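PDB 6FTH: extracellular solute-binding protein, family 1 from Bifidobacterium longum subsp. infantis, which probably captures human milk oligosaccharides outside the cell and delivers them to an ABC transporter for import by this infant-gut bacterium. Local coordinates for residues Lys27-Val32 and Lys59-Glu64; Leu33-Pro38 and Val65-Trp70; Met46-Asp51 and Pro403-Arg408; Ala84-His89 and Asp339-Ser344. All coordinates share one frame; numbering follows the deposited sequence.

How the contacts relate
Strand 29-36 leaves the N terminus and is paired twice with strand 59-66: contact 1 joins the early halves and contact 2 the late halves, so both close the crossover that runs through helix 47-56. Contact 3 starts on that helix and reaches forward some 350 residues to the loop 403-408; its segments alternate along the chain with those of contacts 1 and 2. Contact 4 opens after contact 2 has closed, lies wholly within the span bridged by contact 3, and adds strand 339-343 beside strand 86-88. Contacts 1, 2 and 4 lie in one four-stranded sheet, in which 29-36 also pairs with 86-88. E67, H89, R340, D407 and R408 join contacts 2, 3 and 4.

Contact 1: Lys27-Val32 and Lys59-Glu64; sequences KPIVSV and KIEWQE
V32 and W62 stand side by side, pointing the same way, on the two parallel strands of a right-handed beta-alpha-beta crossover whose helix is 47-56. The valine presents CG1 obliquely to the indole, 3.7 Å from W62 CZ3; with CG1 anti to the backbone N (chi1 -176°), the other methyl of V32, CG2, is left to meet I60 CG2 at 3.7 Å. That I60 methyl also lies over the centre of one face of the W62 ring. Branched residues suit this side of the sheet because their short, stiff side chains fill the layer between strand and helix: V32 and I60 both pack on L356 of helix 350-360, and W62 on A49 of helix 47-56.

I29, S31, K59 and E61 occupy the other, more exposed side. Here I29 and K59 run alongside each other, while the I29 CG2 methyl lies against the aliphatic stem and carboxylate carbon of E61. S31 is small enough to turn its OG to D85 N, just before strand 86-88.

Five backbone bonds zip the pair, beginning with K59 N to P28 O and ending with Q63 N to V32 O, 2.8 Å long and bent to 160° at the hydrogen.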
loop_
_atom_site.group_PDB
_atom_site.type_symbol
_atom_site.label_atom_id
_atom_site.label_comp_id
_atom_site.label_asym_id
_atom_site.label_seq_id
_atom_site.Cartn_x
_atom_site.Cartn_y
_atom_site.Cartn_z
ATOM N N LYS A 27 -0.304 -22.393 33.821
ATOM C CA LYS A 27 0.027 -21.231 33.005
ATOM C C LYS A 27 -1.229 -20.678 32.330
ATOM O O LYS A 27 -2.096 -21.448 31.905
ATOM C CB LYS A 27 1.052 -21.600 31.940
ATOM C CG LYS A 27 2.439 -21.844 32.496
ATOM C CD LYS A 27 3.483 -21.795 31.403
ATOM C CE LYS A 27 4.872 -22.030 31.967
ATOM N NZ LYS A 27 5.920 -21.574 31.007
ATOM N N PRO A 28 -1.361 -19.356 32.228
ATOM C CA PRO A 28 -2.545 -18.798 31.573
ATOM C C PRO A 28 -2.555 -19.147 30.099
ATOM O O PRO A 28 -1.515 -19.138 29.433
ATOM C CB PRO A 28 -2.400 -17.285 31.793
ATOM C CG PRO A 28 -0.944 -17.067 32.051
ATOM C CD PRO A 28 -0.467 -18.303 32.744
ATOM N N ILE A 29 -3.749 -19.451 29.592
ATOM C CA ILE A 29 -3.938 -19.776 28.185
ATOM C C ILE A 29 -4.416 -18.530 27.452
ATOM O O ILE A 29 -5.259 -17.775 27.948
ATOM C CB ILE A 29 -4.919 -20.949 27.990
ATOM C CG1 ILE A 29 -4.400 -22.201 28.694
ATOM C CG2 ILE A 29 -5.081 -21.248 26.504
ATOM C CD1 ILE A 29 -5.402 -23.349 28.683
ATOM N N VAL A 30 -3.833 -18.298 26.283
ATOM C CA VAL A 30 -4.182 -17.179 25.417
ATOM C C VAL A 30 -4.379 -17.768 24.035
ATOM O O VAL A 30 -3.448 -18.342 23.472
ATOM C CB VAL A 30 -3.068 -16.114 25.381
ATOM C CG1 VAL A 30 -3.452 -14.967 24.437
ATOM C CG2 VAL A 30 -2.766 -15.589 26.779
ATOM N N SER A 31 -5.586 -17.642 23.493
ATOM C CA SER A 31 -5.815 -18.025 22.107
ATOM C C SER A 31 -5.413 -16.872 21.198
ATOM O O SER A 31 -5.692 -15.709 21.498
ATOM C CB SER A 31 -7.279 -18.394 21.863
ATOM O OG SER A 31 -8.169 -17.382 22.312
ATOM N N VAL A 32 -4.714 -17.197 20.117
ATOM C CA VAL A 32 -4.169 -16.195 19.204
ATOM C C VAL A 32 -4.535 -16.570 17.773
ATOM O O VAL A 32 -3.999 -17.535 17.217
ATOM C CB VAL A 32 -2.652 -16.039 19.351
ATOM C CG1 VAL A 32 -2.169 -14.910 18.451
ATOM C CG2 VAL A 32 -2.267 -15.764 20.785
ATOM N N LYS A 59 0.515 -20.276 27.871
ATOM C CA LYS A 59 0.279 -21.252 26.821
ATOM C C LYS A 59 -0.441 -20.543 25.688
ATOM O O LYS A 59 -1.518 -19.976 25.907
ATOM C CB LYS A 59 -0.563 -22.412 27.341
ATOM C CG LYS A 59 -0.974 -23.402 26.264
ATOM C CD LYS A 59 0.225 -24.114 25.670
ATOM C CE LYS A 59 -0.146 -24.870 24.406
ATOM N NZ LYS A 59 -1.583 -25.264 24.418
ATOM N N ILE A 60 0.150 -20.574 24.493
ATOM C CA ILE A 60 -0.445 -19.960 23.305
ATOM C C ILE A 60 -1.139 -21.042 22.494
ATOM O O ILE A 60 -0.519 -22.033 22.085
ATOM C CB ILE A 60 0.596 -19.218 22.459
ATOM C CG1 ILE A 60 1.214 -18.073 23.268
ATOM C CG2 ILE A 60 -0.063 -18.695 21.181
ATOM C CD1 ILE A 60 2.377 -17.390 22.579
ATOM N N GLU A 61 -2.421 -20.844 22.243
ATOM C CA GLU A 61 -3.174 -21.693 21.329
ATOM C C GLU A 61 -3.284 -20.947 20.005
ATOM O O GLU A 61 -4.151 -20.082 19.837
ATOM C CB GLU A 61 -4.535 -22.011 21.932
ATOM C CG GLU A 61 -4.416 -22.812 23.219
ATOM C CD GLU A 61 -5.735 -23.406 23.682
ATOM O OE1 GLU A 61 -6.804 -22.959 23.206
ATOM O OE2 GLU A 61 -5.693 -24.322 24.528
ATOM N N TRP A 62 -2.409 -21.291 19.062
ATOM C CA TRP A 62 -2.371 -20.606 17.778
ATOM C C TRP A 62 -3.504 -21.112 16.895
ATOM O O TRP A 62 -3.800 -22.313 16.856
ATOM C CB TRP A 62 -1.042 -20.861 17.058
ATOM C CG TRP A 62 0.223 -20.391 17.752
ATOM C CD1 TRP A 62 1.137 -21.170 18.397
ATOM C CD2 TRP A 62 0.727 -19.046 17.828
ATOM N NE1 TRP A 62 2.163 -20.407 18.877
ATOM C CE2 TRP A 62 1.938 -19.098 18.547
ATOM C CE3 TRP A 62 0.267 -17.809 17.374
ATOM C CZ2 TRP A 62 2.690 -17.969 18.817
ATOM C CZ3 TRP A 62 1.017 -16.690 17.647
ATOM C CH2 TRP A 62 2.220 -16.778 18.365
ATOM N N GLN A 63 -4.143 -20.185 16.187
ATOM C CA GLN A 63 -5.107 -20.497 15.145
ATOM C C GLN A 63 -4.691 -19.697 13.922
ATOM O O GLN A 63 -4.587 -18.472 13.993
ATOM C CB GLN A 63 -6.515 -20.088 15.576
ATOM C CG GLN A 63 -7.576 -20.414 14.538
ATOM C CD GLN A 63 -8.937 -19.842 14.894
ATOM O OE1 GLN A 63 -9.175 -19.420 16.034
ATOM N NE2 GLN A 63 -9.839 -19.816 13.913
ATOM N N GLU A 64 -4.427 -20.375 12.818
ATOM C CA GLU A 64 -3.961 -19.725 11.604
ATOM C C GLU A 64 -5.022 -19.795 10.519
ATOM O O GLU A 64 -5.716 -20.810 10.373
ATOM C CB GLU A 64 -2.686 -20.390 11.101
ATOM C CG GLU A 64 -1.540 -20.265 12.070
ATOM C CD GLU A 64 -0.353 -21.101 11.645
ATOM O OE1 GLU A 64 0.590 -20.555 11.048
ATOM O OE2 GLU A 64 -0.389 -22.328 11.878
#

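Contact 2: Leu33-Pro38 and Val65-Trp70; sequences LVVKRP and VSEDAW
V65 meets V35 on the last firm rung of the parallel pair, where V65 N donates to V34 O (3.1 Å) and V65 O receives K36 N (2.9 Å). Its two methyls divide the work: CG1 faces L33 CD1, whereas V65 CG2, set between the backbone N and the carbonyl carbon (chi1 -57° for CG1), meets V35 CG2 at 3.7 Å. A beta-branched residue is apt here, since it offers a methyl to each of two neighbours.

S66 is the N-cap, right before helix 67-80, its OG accepting the amide of A69, a role for which a short hydroxyl is well suited. E67, in the first turn, bends back over the end of strand 29-36. E67 CG comes within 3.4 Å of K36 O and packs across V35 CG1, and OE1 lies by P38 CD; one water links E67 N to K36 O.

W70, one turn on, is carried back to the sheet. V35 CG2 sits over a face of its pyrrole ring, 3.8 Å from the centroid and 14° off the normal, a CH-pi contact, while L33 CD2 touches the far six-membered ring near CZ3. W70 NE1 is satisfied by A90 O.

The apolar patch thus lies beside a charged one. OE2 of E67 takes a salt bridge from R408 and a hydrogen bond from H89 NE2, two donors that would probably stabilise the carboxylate as an anion and hold it fixed where the strand gives way to the helix.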
loop_
_atom_site.group_PDB
_atom_site.type_symbol
_atom_site.label_atom_id
_atom_site.label_comp_id
_atom_site.label_asym_id
_atom_site.label_seq_id
_atom_site.Cartn_x
_atom_site.Cartn_y
_atom_site.Cartn_z
ATOM N N LEU A 33 -5.433 -15.796 17.168
ATOM C CA LEU A 33 -5.703 -15.933 15.746
ATOM C C LEU A 33 -4.665 -15.129 14.977
ATOM O O LEU A 33 -4.441 -13.947 15.279
ATOM C CB LEU A 33 -7.103 -15.413 15.414
ATOM C CG LEU A 33 -7.409 -15.256 13.919
ATOM C CD1 LEU A 33 -7.469 -16.595 13.224
ATOM C CD2 LEU A 33 -8.732 -14.488 13.735
ATOM N N VAL A 34 -4.029 -15.763 13.995
ATOM C CA VAL A 34 -3.072 -15.081 13.128
ATOM C C VAL A 34 -3.500 -15.293 11.688
ATOM O O VAL A 34 -3.558 -16.432 11.214
ATOM C CB VAL A 34 -1.632 -15.581 13.318
ATOM C CG1 VAL A 34 -0.661 -14.711 12.504
ATOM C CG2 VAL A 34 -1.247 -15.650 14.785
ATOM N N VAL A 35 -3.793 -14.203 11.000
ATOM C CA VAL A 35 -4.056 -14.212 9.569
ATOM C C VAL A 35 -2.693 -14.152 8.892
ATOM O O VAL A 35 -1.899 -13.238 9.157
ATOM C CB VAL A 35 -4.944 -13.026 9.160
ATOM C CG1 VAL A 35 -5.257 -13.062 7.683
ATOM C CG2 VAL A 35 -6.232 -12.994 9.999
ATOM N N LYS A 36 -2.399 -15.152 8.065
ATOM C CA LYS A 36 -1.052 -15.419 7.581
ATOM C C LYS A 36 -0.797 -14.889 6.171
ATOM O O LYS A 36 -1.637 -15.001 5.267
ATOM C CB LYS A 36 -0.788 -16.928 7.585
ATOM C CG LYS A 36 -0.789 -17.586 8.960
ATOM C CD LYS A 36 0.413 -17.228 9.871
ATOM C CE LYS A 36 1.747 -17.723 9.335
ATOM N NZ LYS A 36 1.668 -19.199 9.005
ATOM N N ARG A 37 0.400 -14.347 5.979
ATOM C CA ARG A 37 0.884 -14.049 4.646
ATOM C C ARG A 37 1.055 -15.352 3.863
ATOM O O ARG A 37 1.412 -16.388 4.433
ATOM C CB ARG A 37 2.257 -13.408 4.762
ATOM C CG ARG A 37 2.840 -12.849 3.495
ATOM C CD ARG A 37 4.287 -12.537 3.745
ATOM N NE ARG A 37 4.943 -11.875 2.635
ATOM C CZ ARG A 37 5.455 -12.496 1.574
ATOM N NH1 ARG A 37 5.354 -13.818 1.434
ATOM N NH2 ARG A 37 6.067 -11.793 0.631
ATOM N N PRO A 38 0.845 -15.325 2.553
ATOM C CA PRO A 38 1.247 -16.480 1.750
ATOM C C PRO A 38 2.733 -16.769 1.916
ATOM O O PRO A 38 3.530 -15.890 2.265
ATOM C CB PRO A 38 0.919 -16.050 0.314
ATOM C CG PRO A 38 -0.171 -15.051 0.456
ATOM C CD PRO A 38 0.131 -14.313 1.756
ATOM N N VAL A 65 -5.144 -18.712 9.763
ATOM C CA VAL A 65 -6.050 -18.641 8.622
ATOM C C VAL A 65 -5.372 -17.876 7.495
ATOM O O VAL A 65 -4.584 -16.952 7.733
ATOM C CB VAL A 65 -7.380 -17.967 9.004
ATOM C CG1 VAL A 65 -8.026 -18.715 10.160
ATOM C CG2 VAL A 65 -7.153 -16.511 9.378
ATOM N N SER A 66 -5.677 -18.260 6.258
ATOM C CA SER A 66 -5.161 -17.524 5.112
ATOM C C SER A 66 -5.880 -16.188 4.973
ATOM O O SER A 66 -6.965 -15.968 5.521
ATOM C CB SER A 66 -5.350 -18.316 3.818
ATOM O OG SER A 66 -6.727 -18.364 3.472
ATOM N N GLU A 67 -5.251 -15.284 4.220
ATOM C CA GLU A 67 -5.867 -13.993 3.949
ATOM C C GLU A 67 -7.157 -14.165 3.156
ATOM O O GLU A 67 -8.161 -13.506 3.448
ATOM C CB GLU A 67 -4.860 -13.093 3.228
ATOM C CG GLU A 67 -3.760 -12.600 4.175
ATOM C CD GLU A 67 -2.647 -11.827 3.499
ATOM O OE1 GLU A 67 -2.413 -11.947 2.273
ATOM O OE2 GLU A 67 -1.975 -11.088 4.246
ATOM N N ASP A 68 -7.166 -15.076 2.183
ATOM C CA ASP A 68 -8.366 -15.285 1.373
ATOM C C ASP A 68 -9.492 -15.873 2.206
ATOM O O ASP A 68 -10.653 -15.479 2.050
ATOM C CB ASP A 68 -8.056 -16.206 0.186
ATOM C CG ASP A 68 -7.297 -15.498 -0.922
ATOM O OD1 ASP A 68 -7.365 -14.256 -1.004
ATOM O OD2 ASP A 68 -6.619 -16.195 -1.708
ATOM N N ALA A 69 -9.177 -16.804 3.105
ATOM C CA ALA A 69 -10.206 -17.348 3.980
ATOM C C ALA A 69 -10.718 -16.294 4.953
ATOM O O ALA A 69 -11.931 -16.186 5.187
ATOM C CB ALA A 69 -9.671 -18.571 4.727
ATOM N N TRP A 70 -9.815 -15.494 5.522
ATOM C CA TRP A 70 -10.241 -14.488 6.488
ATOM C C TRP A 70 -11.165 -13.455 5.846
ATOM O O TRP A 70 -12.136 -13.014 6.463
ATOM C CB TRP A 70 -9.008 -13.833 7.114
ATOM C CG TRP A 70 -9.363 -12.774 8.097
ATOM C CD1 TRP A 70 -9.073 -11.460 8.000
ATOM C CD2 TRP A 70 -10.109 -12.937 9.308
ATOM N NE1 TRP A 70 -9.591 -10.783 9.075
ATOM C CE2 TRP A 70 -10.226 -11.664 9.898
ATOM C CE3 TRP A 70 -10.678 -14.031 9.954
ATOM C CZ2 TRP A 70 -10.890 -11.454 11.102
ATOM C CZ3 TRP A 70 -11.343 -13.828 11.139
ATOM C CH2 TRP A 70 -11.439 -12.552 11.707
HETATM O O HOH W 1 -2.578 -16.174 3.053
#

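Contact 3: Met46-Asp51 and Pro403-Arg408; sequences MQWAKD and PGLADR
M46, at the N-cap of helix 47-56, approaches P403 with their CA atoms 5.5 Å apart; here the start of a helix meets an irregular loop rather than another regular element. The loop is nearly extended at G404 (phi -163°, psi -172°). G404 has no side chain, and W48 NE1 lies 3.7 Å from G404 CA, while M46 runs along the same backbone.

The unbranched methionine keeps its chain extended beyond CG, so that M46 SD lies 3.7 Å from P403 C and M46 CE 3.5 Å from G404 O. A flexible thioether is well matched to an uneven surface of peptide groups.

W48 brings the polar link. Its CG stands between the backbone N and the carbonyl carbon, which turns the pyrrole edge to the loop, and W48 NE1 donates to P403 O over 3.1 Å. The oxygen lies practically in the indole plane, but the bond is bent to 136° at the hydrogen, and the donor is tilted out of the carbonyl plane. The buried indole N-H therefore has an acceptor, though not an ideally aligned one. At the benzo end, L405 crosses the indole at about a right angle, L405 CG lying 4.0 Å from W48 CZ2.

Helix 363-371 closes over the same region, with W48 packing on Q368 and Q369 and L405 on Q369, and S373 just beyond it bonds W48 N. Further along the loop, D407 forms a salt bridge with R37, just after strand 29-36, and R408 reaches toward helix 67-80.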
loop_
_atom_site.group_PDB
_atom_site.type_symbol
_atom_site.label_atom_id
_atom_site.label_comp_id
_atom_site.label_asym_id
_atom_site.label_seq_id
_atom_site.Cartn_x
_atom_site.Cartn_y
_atom_site.Cartn_z
ATOM N N MET A 46 8.103 -22.280 13.983
ATOM C CA MET A 46 9.077 -21.198 14.052
ATOM C C MET A 46 9.686 -21.112 15.446
ATOM O O MET A 46 8.961 -21.000 16.437
ATOM C CB MET A 46 8.394 -19.876 13.709
ATOM C CG MET A 46 7.819 -19.854 12.297
ATOM S SD MET A 46 6.826 -18.366 12.027
ATOM C CE MET A 46 6.041 -18.735 10.458
ATOM N N GLN A 47 11.024 -21.148 15.510
ATOM C CA GLN A 47 11.712 -21.101 16.795
ATOM C C GLN A 47 11.340 -19.858 17.597
ATOM O O GLN A 47 11.086 -19.945 18.804
ATOM C CB GLN A 47 13.223 -21.183 16.591
ATOM C CG GLN A 47 14.014 -21.172 17.890
ATOM C CD GLN A 47 13.750 -22.416 18.712
ATOM O OE1 GLN A 47 13.897 -23.528 18.217
ATOM N NE2 GLN A 47 13.328 -22.236 19.955
ATOM N N TRP A 48 11.319 -18.688 16.949
ATOM C CA TRP A 48 11.013 -17.470 17.696
ATOM C C TRP A 48 9.655 -17.561 18.364
ATOM O O TRP A 48 9.456 -16.982 19.439
ATOM C CB TRP A 48 11.109 -16.228 16.797
ATOM C CG TRP A 48 10.083 -16.156 15.696
ATOM C CD1 TRP A 48 10.277 -16.490 14.396
ATOM C CD2 TRP A 48 8.717 -15.736 15.802
ATOM N NE1 TRP A 48 9.121 -16.316 13.680
ATOM C CE2 TRP A 48 8.150 -15.846 14.519
ATOM C CE3 TRP A 48 7.921 -15.266 16.856
ATOM C CZ2 TRP A 48 6.811 -15.521 14.262
ATOM C CZ3 TRP A 48 6.595 -14.938 16.600
ATOM C CH2 TRP A 48 6.055 -15.084 15.314
ATOM N N ALA A 49 8.703 -18.274 17.748
ATOM C CA ALA A 49 7.373 -18.378 18.333
ATOM C C ALA A 49 7.381 -19.278 19.567
ATOM O O ALA A 49 6.599 -19.059 20.507
ATOM C CB ALA A 49 6.374 -18.889 17.303
ATOM N N LYS A 50 8.235 -20.304 19.564
ATOM C CA LYS A 50 8.427 -21.124 20.754
ATOM C C LYS A 50 9.104 -20.320 21.858
ATOM O O LYS A 50 8.684 -20.373 23.025
ATOM C CB LYS A 50 9.257 -22.361 20.392
ATOM C CG LYS A 50 8.503 -23.395 19.585
ATOM C CD LYS A 50 9.194 -24.760 19.653
ATOM C CE LYS A 50 8.398 -25.841 18.916
ATOM N NZ LYS A 50 6.936 -25.839 19.214
ATOM N N ASP A 51 10.134 -19.552 21.494
ATOM C CA ASP A 51 10.779 -18.645 22.441
ATOM C C ASP A 51 9.772 -17.659 23.019
ATOM O O ASP A 51 9.772 -17.388 24.225
ATOM C CB ASP A 51 11.902 -17.859 21.753
ATOM C CG ASP A 51 13.076 -18.724 21.332
ATOM O OD1 ASP A 51 13.114 -19.918 21.701
ATOM O OD2 ASP A 51 13.969 -18.200 20.627
ATOM N N PRO A 403 10.156 -18.613 7.700
ATOM C CA PRO A 403 10.061 -18.843 9.149
ATOM C C PRO A 403 9.754 -17.581 9.943
ATOM O O PRO A 403 10.267 -17.377 11.052
ATOM C CB PRO A 403 11.453 -19.373 9.491
ATOM C CG PRO A 403 12.343 -18.554 8.573
ATOM C CD PRO A 403 11.558 -18.471 7.266
ATOM N N GLY A 404 8.854 -16.783 9.403
ATOM C CA GLY A 404 8.345 -15.627 10.105
ATOM C C GLY A 404 7.065 -15.151 9.466
ATOM O O GLY A 404 6.502 -15.804 8.588
ATOM N N LEU A 405 6.596 -14.005 9.935
ATOM C CA LEU A 405 5.384 -13.409 9.403
ATOM C C LEU A 405 5.661 -12.373 8.323
ATOM O O LEU A 405 4.731 -11.976 7.612
ATOM C CB LEU A 405 4.605 -12.757 10.548
ATOM C CG LEU A 405 4.300 -13.673 11.749
ATOM C CD1 LEU A 405 3.487 -12.982 12.803
ATOM C CD2 LEU A 405 3.571 -14.937 11.298
ATOM N N ALA A 406 6.907 -11.939 8.184
ATOM C CA ALA A 406 7.358 -10.989 7.138
ATOM C C ALA A 406 6.580 -9.675 7.275
ATOM O O ALA A 406 6.340 -9.225 8.411
ATOM C CB ALA A 406 7.328 -11.637 5.777
ATOM N N ASP A 407 6.183 -9.070 6.153
ATOM C CA ASP A 407 5.549 -7.762 6.195
ATOM C C ASP A 407 4.179 -7.789 6.860
ATOM O O ASP A 407 3.659 -6.724 7.192
ATOM C CB ASP A 407 5.454 -7.188 4.781
ATOM C CG ASP A 407 4.627 -8.049 3.868
ATOM O OD1 ASP A 407 5.023 -9.206 3.627
ATOM O OD2 ASP A 407 3.545 -7.591 3.468
ATOM N N ARG A 408 3.598 -8.962 7.086
ATOM C CA ARG A 408 2.333 -9.069 7.792
ATOM C C ARG A 408 2.489 -9.066 9.325
ATOM O O ARG A 408 1.503 -9.225 10.036
ATOM C CB ARG A 408 1.608 -10.348 7.354
ATOM C CG ARG A 408 0.663 -10.191 6.185
ATOM C CD ARG A 408 1.329 -9.730 4.894
ATOM N NE ARG A 408 0.483 -10.107 3.748
ATOM C CZ ARG A 408 0.827 -9.989 2.466
ATOM N NH1 ARG A 408 1.988 -9.458 2.117
ATOM N NH2 ARG A 408 -0.008 -10.413 1.520
#

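Contact 4: Ala84-His89 and Asp339-Ser344; sequences ADVSLH and DRFSLS
V86, L88 and F341 make the dense side of this contact. V86 CG1 comes within 3.4 Å of F341 CE2 and L88 CD2 within 3.5 Å of F341 CD2, both obliquely to the ring; CG anti to the backbone N (chi1 -174°) swings the phenyl toward V86 and L88. Apolar residues suit this buried side: V86 touches A353 and F341 touches A357 of helix 350-360.

The strands run antiparallel, 339-343 being the outermost strand of the mixed sheet that also holds 29-36 and 59-66. S87 and S342 form a hydrogen-bonded pair, S87 N to S342 O and S342 N to S87 O, each 3.0 Å. S344 N also donates to D85 O. R340 and F341 both face L140 of strand 140-143, a classic beta bulge on that side.

On the face of S87 and S342, water replaces packing. One molecule joins A84 O, S87 OG and S342 O; a second spans S87 O and D339 O. Small hydroxyl side chains leave room for these waters. At the far end H89 ND1 donates to D339 OD2 at 2.7 Å, on the syn side, with ring and carboxylate planes 85° apart. R340 NE meets D339 OD1 at 2.9 Å in a salt bridge, while R340 NH1 bonds D407 O, and a third water bridges H89 O to D339 OD2.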
loop_
_atom_site.group_PDB
_atom_site.type_symbol
_atom_site.label_atom_id
_atom_site.label_comp_id
_atom_site.label_asym_id
_atom_site.label_seq_id
_atom_site.Cartn_x
_atom_site.Cartn_y
_atom_site.Cartn_z
ATOM N N ALA A 84 -10.973 -14.592 19.000
ATOM C CA ALA A 84 -9.894 -15.102 19.829
ATOM C C ALA A 84 -9.475 -14.042 20.843
ATOM O O ALA A 84 -9.768 -12.850 20.694
ATOM C CB ALA A 84 -8.695 -15.459 18.960
ATOM N N ASP A 85 -8.792 -14.485 21.901
ATOM C CA ASP A 85 -8.297 -13.538 22.893
ATOM C C ASP A 85 -7.466 -12.451 22.222
ATOM O O ASP A 85 -7.633 -11.254 22.497
ATOM C CB ASP A 85 -7.441 -14.257 23.936
ATOM C CG ASP A 85 -8.220 -15.286 24.737
ATOM O OD1 ASP A 85 -9.469 -15.175 24.835
ATOM O OD2 ASP A 85 -7.560 -16.202 25.277
ATOM N N VAL A 86 -6.555 -12.865 21.352
ATOM C CA VAL A 86 -5.692 -11.970 20.591
ATOM C C VAL A 86 -5.833 -12.324 19.121
ATOM O O VAL A 86 -5.838 -13.506 18.761
ATOM C CB VAL A 86 -4.224 -12.149 21.015
ATOM C CG1 VAL A 86 -3.303 -11.393 20.074
ATOM C CG2 VAL A 86 -4.019 -11.690 22.456
ATOM N N SER A 87 -5.956 -11.309 18.267
ATOM C CA SER A 87 -5.977 -11.520 16.834
ATOM C C SER A 87 -4.948 -10.614 16.168
ATOM O O SER A 87 -4.882 -9.412 16.465
ATOM C CB SER A 87 -7.372 -11.266 16.270
ATOM O OG SER A 87 -8.352 -11.985 17.007
ATOM N N LEU A 88 -4.175 -11.193 15.255
ATOM C CA LEU A 88 -3.109 -10.506 14.537
ATOM C C LEU A 88 -3.446 -10.435 13.048
ATOM O O LEU A 88 -3.748 -11.468 12.426
ATOM C CB LEU A 88 -1.782 -11.245 14.707
ATOM C CG LEU A 88 -1.335 -11.593 16.134
ATOM C CD1 LEU A 88 0.062 -12.221 16.065
ATOM C CD2 LEU A 88 -1.370 -10.387 17.124
ATOM N N HIS A 89 -3.366 -9.232 12.457
ATOM C CA HIS A 89 -3.601 -9.047 11.018
ATOM C C HIS A 89 -5.056 -9.370 10.664
ATOM O O HIS A 89 -5.362 -9.842 9.560
ATOM C CB HIS A 89 -2.589 -9.847 10.172
ATOM C CG HIS A 89 -2.700 -9.655 8.676
ATOM N ND1 HIS A 89 -3.140 -8.486 8.088
ATOM C CD2 HIS A 89 -2.411 -10.496 7.652
ATOM C CE1 HIS A 89 -3.128 -8.618 6.772
ATOM N NE2 HIS A 89 -2.694 -9.828 6.481
ATOM N N ASP A 339 -3.774 -3.032 11.353
ATOM C CA ASP A 339 -4.617 -4.145 11.771
ATOM C C ASP A 339 -3.837 -5.227 12.512
ATOM O O ASP A 339 -4.107 -6.413 12.348
ATOM C CB ASP A 339 -5.301 -4.769 10.555
ATOM C CG ASP A 339 -4.332 -5.464 9.621
ATOM O OD1 ASP A 339 -3.177 -5.011 9.461
ATOM O OD2 ASP A 339 -4.714 -6.480 9.017
ATOM N N ARG A 340 -2.888 -4.866 13.357
ATOM C CA ARG A 340 -1.868 -5.838 13.737
ATOM C C ARG A 340 -1.957 -6.399 15.158
ATOM O O ARG A 340 -1.192 -7.307 15.495
ATOM C CB ARG A 340 -0.487 -5.283 13.385
ATOM C CG ARG A 340 -0.364 -5.012 11.888
ATOM C CD ARG A 340 -0.379 -6.323 11.105
ATOM N NE ARG A 340 -0.568 -6.188 9.664
ATOM C CZ ARG A 340 0.421 -6.131 8.780
ATOM N NH1 ARG A 340 1.704 -6.112 9.162
ATOM N NH2 ARG A 340 0.124 -6.060 7.479
ATOM N N PHE A 341 -2.870 -5.925 15.993
ATOM C CA PHE A 341 -3.101 -6.567 17.286
ATOM C C PHE A 341 -4.397 -6.066 17.888
ATOM O O PHE A 341 -4.552 -4.857 18.106
ATOM C CB PHE A 341 -1.956 -6.245 18.261
ATOM C CG PHE A 341 -2.044 -6.978 19.585
ATOM C CD1 PHE A 341 -2.906 -6.547 20.589
ATOM C CD2 PHE A 341 -1.251 -8.091 19.828
ATOM C CE1 PHE A 341 -2.985 -7.220 21.805
ATOM C CE2 PHE A 341 -1.334 -8.776 21.042
ATOM C CZ PHE A 341 -2.216 -8.344 22.018
ATOM N N SER A 342 -5.330 -6.967 18.189
ATOM C CA SER A 342 -6.528 -6.591 18.922
ATOM C C SER A 342 -6.803 -7.640 19.990
ATOM O O SER A 342 -6.554 -8.827 19.771
ATOM C CB SER A 342 -7.755 -6.460 18.004
ATOM O OG SER A 342 -7.649 -5.358 17.105
ATOM N N LEU A 343 -7.277 -7.180 21.141
ATOM C CA LEU A 343 -7.519 -8.007 22.322
ATOM C C LEU A 343 -9.018 -8.068 22.570
ATOM O O LEU A 343 -9.680 -7.032 22.622
ATOM C CB LEU A 343 -6.846 -7.376 23.543
ATOM C CG LEU A 343 -7.009 -8.015 24.927
ATOM C CD1 LEU A 343 -6.546 -9.461 24.942
ATOM C CD2 LEU A 343 -6.247 -7.205 25.965
ATOM N N SER A 344 -9.547 -9.272 22.742
ATOM C CA SER A 344 -10.959 -9.416 23.063
ATOM C C SER A 344 -11.252 -8.793 24.420
ATOM O O SER A 344 -10.513 -8.993 25.388
ATOM C CB SER A 344 -11.337 -10.897 23.122
ATOM O OG SER A 344 -12.623 -11.045 23.698
HETATM O O HOH W 2 -8.920 -10.624 19.278
HETATM O O HOH W 3 -5.849 -7.942 14.343
HETATM O O HOH W 4 -6.636 -8.085 7.943
#